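Local coordinates for protein pentafunctional AROM polypeptide (Schizosaccharomyces pombe, PDB 5SWV) that probably catalyses the dehydration of 3-dehydroquinate and the reduction of 3-dehydroshikimate, two consecutive steps of the shikimate pathway, at residues A[250-261]-A[280-289]. Numbering follows the deposited sequence.
Sequences LPEKFFLFGKPI and PHTYEAFETD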
loop_
_atom_site.group_PDB
_atom_site.type_symbol
_atom_site.label_atom_id
_atom_site.label_comp_id
_atom_site.label_asym_id
_atom_site.label_seq_id
_atom_site.Cartn_x
_atom_site.Cartn_y
_atom_site.Cartn_z
ATOM N N LEU A 250 13.664 -17.040 -1.603
ATOM C CA LEU A 250 13.535 -18.312 -2.328
ATOM C C LEU A 250 12.291 -18.342 -3.240
ATOM O O LEU A 250 11.288 -17.702 -2.933
ATOM C CB LEU A 250 13.507 -19.513 -1.363
ATOM C CG LEU A 250 14.715 -19.799 -0.445
ATOM C CD1 LEU A 250 14.600 -21.186 0.192
ATOM C CD2 LEU A 250 16.053 -19.684 -1.165
ATOM N N PRO A 251 12.373 -19.078 -4.370
ATOM C CA PRO A 251 11.240 -19.292 -5.269
ATOM C C PRO A 251 10.098 -20.007 -4.620
ATOM O O PRO A 251 10.310 -20.958 -3.877
ATOM C CB PRO A 251 11.813 -20.193 -6.365
ATOM C CG PRO A 251 13.256 -19.897 -6.378
ATOM C CD PRO A 251 13.634 -19.568 -4.969
ATOM N N GLU A 252 8.891 -19.606 -4.989
ATOM C CA GLU A 252 7.671 -20.046 -4.342
ATOM C C GLU A 252 6.635 -20.333 -5.421
ATOM O O GLU A 252 6.598 -19.660 -6.469
ATOM C CB GLU A 252 7.179 -19.009 -3.328
ATOM C CG GLU A 252 7.798 -19.163 -1.936
ATOM C CD GLU A 252 7.639 -17.932 -1.035
ATOM O OE1 GLU A 252 6.522 -17.407 -0.905
ATOM O OE2 GLU A 252 8.646 -17.483 -0.441
ATOM N N LYS A 253 5.839 -21.373 -5.175
ATOM C CA LYS A 253 4.768 -21.755 -6.075
ATOM C C LYS A 253 3.430 -21.238 -5.546
ATOM O O LYS A 253 3.058 -21.516 -4.411
ATOM C CB LYS A 253 4.714 -23.266 -6.212
ATOM C CG LYS A 253 5.987 -23.878 -6.748
ATOM C CD LYS A 253 5.694 -24.968 -7.765
ATOM C CE LYS A 253 6.959 -25.681 -8.222
ATOM N NZ LYS A 253 7.335 -26.738 -7.236
ATOM N N PHE A 254 2.734 -20.475 -6.384
ATOM C CA PHE A 254 1.394 -19.962 -6.101
ATOM C C PHE A 254 0.373 -20.641 -7.010
ATOM O O PHE A 254 0.707 -21.121 -8.086
ATOM C CB PHE A 254 1.353 -18.441 -6.279
ATOM C CG PHE A 254 2.141 -17.698 -5.233
ATOM C CD1 PHE A 254 3.497 -17.445 -5.410
ATOM C CD2 PHE A 254 1.541 -17.272 -4.054
ATOM C CE1 PHE A 254 4.233 -16.790 -4.425
ATOM C CE2 PHE A 254 2.267 -16.595 -3.081
ATOM C CZ PHE A 254 3.610 -16.359 -3.261
ATOM N N PHE A 255 -0.874 -20.682 -6.550
ATOM C CA PHE A 255 -1.908 -21.471 -7.198
ATOM C C PHE A 255 -3.280 -20.792 -7.190
ATOM O O PHE A 255 -3.495 -19.821 -6.493
ATOM C CB PHE A 255 -1.994 -22.848 -6.523
ATOM C CG PHE A 255 -0.749 -23.672 -6.660
ATOM C CD1 PHE A 255 -0.551 -24.474 -7.776
ATOM C CD2 PHE A 255 0.233 -23.642 -5.685
ATOM C CE1 PHE A 255 0.611 -25.232 -7.917
ATOM C CE2 PHE A 255 1.398 -24.399 -5.816
ATOM C CZ PHE A 255 1.582 -25.197 -6.930
ATOM N N LEU A 256 -4.179 -21.310 -8.019
ATOM C CA LEU A 256 -5.591 -20.956 -8.003
ATOM C C LEU A 256 -6.380 -22.254 -7.870
ATOM O O LEU A 256 -6.199 -23.157 -8.671
ATOM C CB LEU A 256 -5.990 -20.247 -9.294
ATOM C CG LEU A 256 -7.476 -19.867 -9.459
ATOM C CD1 LEU A 256 -7.948 -18.935 -8.345
ATOM C CD2 LEU A 256 -7.744 -19.239 -10.824
ATOM N N PHE A 257 -7.230 -22.354 -6.851
ATOM C CA PHE A 257 -8.104 -23.495 -6.683
ATOM C C PHE A 257 -9.514 -23.109 -7.088
ATOM O O PHE A 257 -9.942 -21.974 -6.857
ATOM C CB PHE A 257 -8.122 -23.930 -5.235
ATOM C CG PHE A 257 -6.767 -24.224 -4.651
ATOM C CD1 PHE A 257 -5.801 -24.927 -5.368
ATOM C CD2 PHE A 257 -6.472 -23.844 -3.340
ATOM C CE1 PHE A 257 -4.570 -25.216 -4.793
ATOM C CE2 PHE A 257 -5.250 -24.138 -2.763
ATOM C CZ PHE A 257 -4.294 -24.817 -3.490
ATOM N N GLY A 258 -10.245 -24.068 -7.652
ATOM C CA GLY A 258 -11.630 -23.860 -8.092
ATOM C C GLY A 258 -11.950 -24.706 -9.307
ATOM O O GLY A 258 -11.121 -25.515 -9.741
ATOM N N LYS A 259 -13.146 -24.507 -9.861
ATOM C CA LYS A 259 -13.628 -25.280 -11.006
ATOM C C LYS A 259 -14.913 -24.670 -11.578
ATOM O O LYS A 259 -15.893 -24.538 -10.855
ATOM C CB LYS A 259 -13.913 -26.721 -10.582
ATOM C CG LYS A 259 -14.080 -27.697 -11.736
ATOM C CD LYS A 259 -14.570 -29.052 -11.228
ATOM C CE LYS A 259 -15.014 -29.988 -12.345
ATOM N NZ LYS A 259 -13.832 -30.636 -12.968
ATOM N N PRO A 260 -14.924 -24.290 -12.870
ATOM C CA PRO A 260 -13.837 -24.281 -13.865
ATOM C C PRO A 260 -12.894 -23.075 -13.702
ATOM O O PRO A 260 -13.343 -21.982 -13.376
ATOM C CB PRO A 260 -14.587 -24.203 -15.199
ATOM C CG PRO A 260 -15.858 -23.482 -14.874
ATOM C CD PRO A 260 -16.209 -23.849 -13.455
ATOM N N ILE A 261 -11.600 -23.291 -13.917
ATOM C CA ILE A 261 -10.596 -22.214 -13.894
ATOM C C ILE A 261 -9.722 -22.141 -15.153
ATOM O O ILE A 261 -9.028 -21.155 -15.346
ATOM C CB ILE A 261 -9.746 -22.267 -12.607
ATOM C CG1 ILE A 261 -9.053 -23.617 -12.444
ATOM C CG2 ILE A 261 -10.630 -22.018 -11.390
ATOM C CD1 ILE A 261 -8.191 -23.704 -11.209
ATOM N N PRO A 280 10.986 -14.406 -8.450
ATOM C CA PRO A 280 11.196 -15.636 -9.210
ATOM C C PRO A 280 10.052 -16.628 -9.103
ATOM O O PRO A 280 10.274 -17.815 -9.292
ATOM C CB PRO A 280 12.403 -16.234 -8.492
ATOM C CG PRO A 280 12.114 -15.925 -7.049
ATOM C CD PRO A 280 11.323 -14.622 -7.025
ATOM N N HIS A 281 8.845 -16.173 -8.793
ATOM C CA HIS A 281 7.773 -17.085 -8.400
ATOM C C HIS A 281 7.046 -17.609 -9.641
ATOM O O HIS A 281 7.269 -17.125 -10.751
ATOM C CB HIS A 281 6.801 -16.385 -7.432
ATOM C CG HIS A 281 7.445 -15.798 -6.198
ATOM N ND1 HIS A 281 8.369 -16.474 -5.431
ATOM C CD2 HIS A 281 7.263 -14.604 -5.584
ATOM C CE1 HIS A 281 8.738 -15.726 -4.408
ATOM N NE2 HIS A 281 8.080 -14.583 -4.476
ATOM N N THR A 282 6.207 -18.619 -9.448
ATOM C CA THR A 282 5.265 -19.054 -10.486
ATOM C C THR A 282 3.849 -19.056 -9.930
ATOM O O THR A 282 3.674 -19.198 -8.722
ATOM C CB THR A 282 5.597 -20.461 -10.992
ATOM O OG1 THR A 282 5.686 -21.361 -9.883
ATOM C CG2 THR A 282 6.911 -20.452 -11.736
ATOM N N TYR A 283 2.847 -18.904 -10.804
ATOM C CA TYR A 283 1.417 -19.013 -10.434
ATOM C C TYR A 283 0.686 -19.893 -11.443
ATOM O O TYR A 283 0.768 -19.659 -12.641
ATOM C CB TYR A 283 0.778 -17.623 -10.389
ATOM C CG TYR A 283 -0.639 -17.481 -9.789
ATOM C CD1 TYR A 283 -1.770 -17.968 -10.443
ATOM C CD2 TYR A 283 -0.839 -16.780 -8.602
ATOM C CE1 TYR A 283 -3.043 -17.794 -9.909
ATOM C CE2 TYR A 283 -2.109 -16.595 -8.064
ATOM C CZ TYR A 283 -3.203 -17.100 -8.716
ATOM O OH TYR A 283 -4.441 -16.900 -8.173
ATOM N N GLU A 284 -0.043 -20.890 -10.944
ATOM C CA GLU A 284 -0.691 -21.908 -11.785
ATOM C C GLU A 284 -2.133 -22.186 -11.381
ATOM O O GLU A 284 -2.431 -22.418 -10.209
ATOM C CB GLU A 284 0.055 -23.245 -11.677
ATOM C CG GLU A 284 1.429 -23.259 -12.311
ATOM C CD GLU A 284 2.385 -24.242 -11.646
ATOM O OE1 GLU A 284 2.890 -25.113 -12.384
ATOM O OE2 GLU A 284 2.645 -24.131 -10.408
ATOM N N ALA A 285 -3.019 -22.232 -12.363
ATOM C CA ALA A 285 -4.302 -22.896 -12.175
ATOM C C ALA A 285 -4.089 -24.361 -11.742
ATOM O O ALA A 285 -3.247 -25.058 -12.299
ATOM C CB ALA A 285 -5.119 -22.830 -13.457
ATOM N N PHE A 286 -4.817 -24.794 -10.719
ATOM C CA PHE A 286 -4.786 -26.177 -10.252
ATOM C C PHE A 286 -6.225 -26.629 -9.983
ATOM O O PHE A 286 -6.694 -26.661 -8.839
ATOM C CB PHE A 286 -3.899 -26.322 -9.013
ATOM C CG PHE A 286 -3.587 -27.747 -8.666
ATOM C CD1 PHE A 286 -2.555 -28.428 -9.319
ATOM C CD2 PHE A 286 -4.320 -28.423 -7.701
ATOM C CE1 PHE A 286 -2.266 -29.756 -9.015
ATOM C CE2 PHE A 286 -4.032 -29.744 -7.388
ATOM C CZ PHE A 286 -3.011 -30.413 -8.045
ATOM N N GLU A 287 -6.912 -26.975 -11.071
ATOM C CA GLU A 287 -8.314 -27.355 -11.034
ATOM C C GLU A 287 -8.490 -28.710 -10.361
ATOM O O GLU A 287 -7.752 -29.631 -10.667
ATOM C CB GLU A 287 -8.871 -27.404 -12.456
ATOM C CG GLU A 287 -10.380 -27.334 -12.504
ATOM C CD GLU A 287 -10.916 -27.383 -13.914
ATOM O OE1 GLU A 287 -10.927 -26.327 -14.602
ATOM O OE2 GLU A 287 -11.339 -28.489 -14.315
ATOM N N THR A 288 -9.440 -28.835 -9.438
ATOM C CA THR A 288 -9.719 -30.133 -8.827
ATOM C C THR A 288 -11.207 -30.415 -8.697
ATOM O O THR A 288 -12.016 -29.492 -8.611
ATOM C CB THR A 288 -9.088 -30.279 -7.438
ATOM O OG1 THR A 288 -9.657 -29.304 -6.555
ATOM C CG2 THR A 288 -7.575 -30.128 -7.514
ATOM N N ASP A 289 -11.532 -31.709 -8.665
ATOM C CA ASP A 289 -12.911 -32.202 -8.614
ATOM C C ASP A 289 -13.501 -32.124 -7.214
ATOM O O ASP A 289 -14.702 -31.877 -7.052
ATOM C CB ASP A 289 -12.984 -33.648 -9.140
ATOM C CG ASP A 289 -12.828 -33.735 -10.657
ATOM O OD1 ASP A 289 -13.127 -32.754 -11.373
ATOM O OD2 ASP A 289 -12.414 -34.802 -11.140
HETATM O O HOH W 1 -8.950 -26.735 -7.112
#
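With chi1 at -161°, Glu287 has CG anti to its backbone N, and the extended chain carries its carboxylate to the turn at Lys259-Ile261. There Glu287 OE1 accepts a nearly straight bond from Ile261 N (3.2 Å), met on the anti side and 29° out of the carboxylate plane. Lys259 also swings CG away from its own N (chi1 -165°) and bends only at the end. Lys259 NZ reaches Asp289 OD1 at 2.7 Å, and a longer salt bridge runs to OE2 of Glu287. Beside this network, a water links Gly258 N to Phe286 O and Thr288 OG1.

Between the strands, five backbone hydrogen bonds run from Thr282 N-Glu252 O to Phe286 N-Leu256 O, the pattern of parallel pairing. At the other end, Phe254 turns its ring edge to one face of His281, centroids 5.4 Å apart. Tyr283 CD2 is 3.6 Å from Phe254 CB, its CE1 meets Leu256 CB, and one face of its ring lies over Phe255 C; its OH bonds to Asn307. On the other side of the sheet, Phe255 lies alongside Glu284.

The pair belongs to a right-handed beta-alpha-beta unit of the shikimate dehydrogenase substrate-binding domain. Helix 266-277 covers the Phe254-Tyr283 side, helix 295-298 packs on Phe255 and Phe286, and strand 303-308 continues the sheet beyond 253-257.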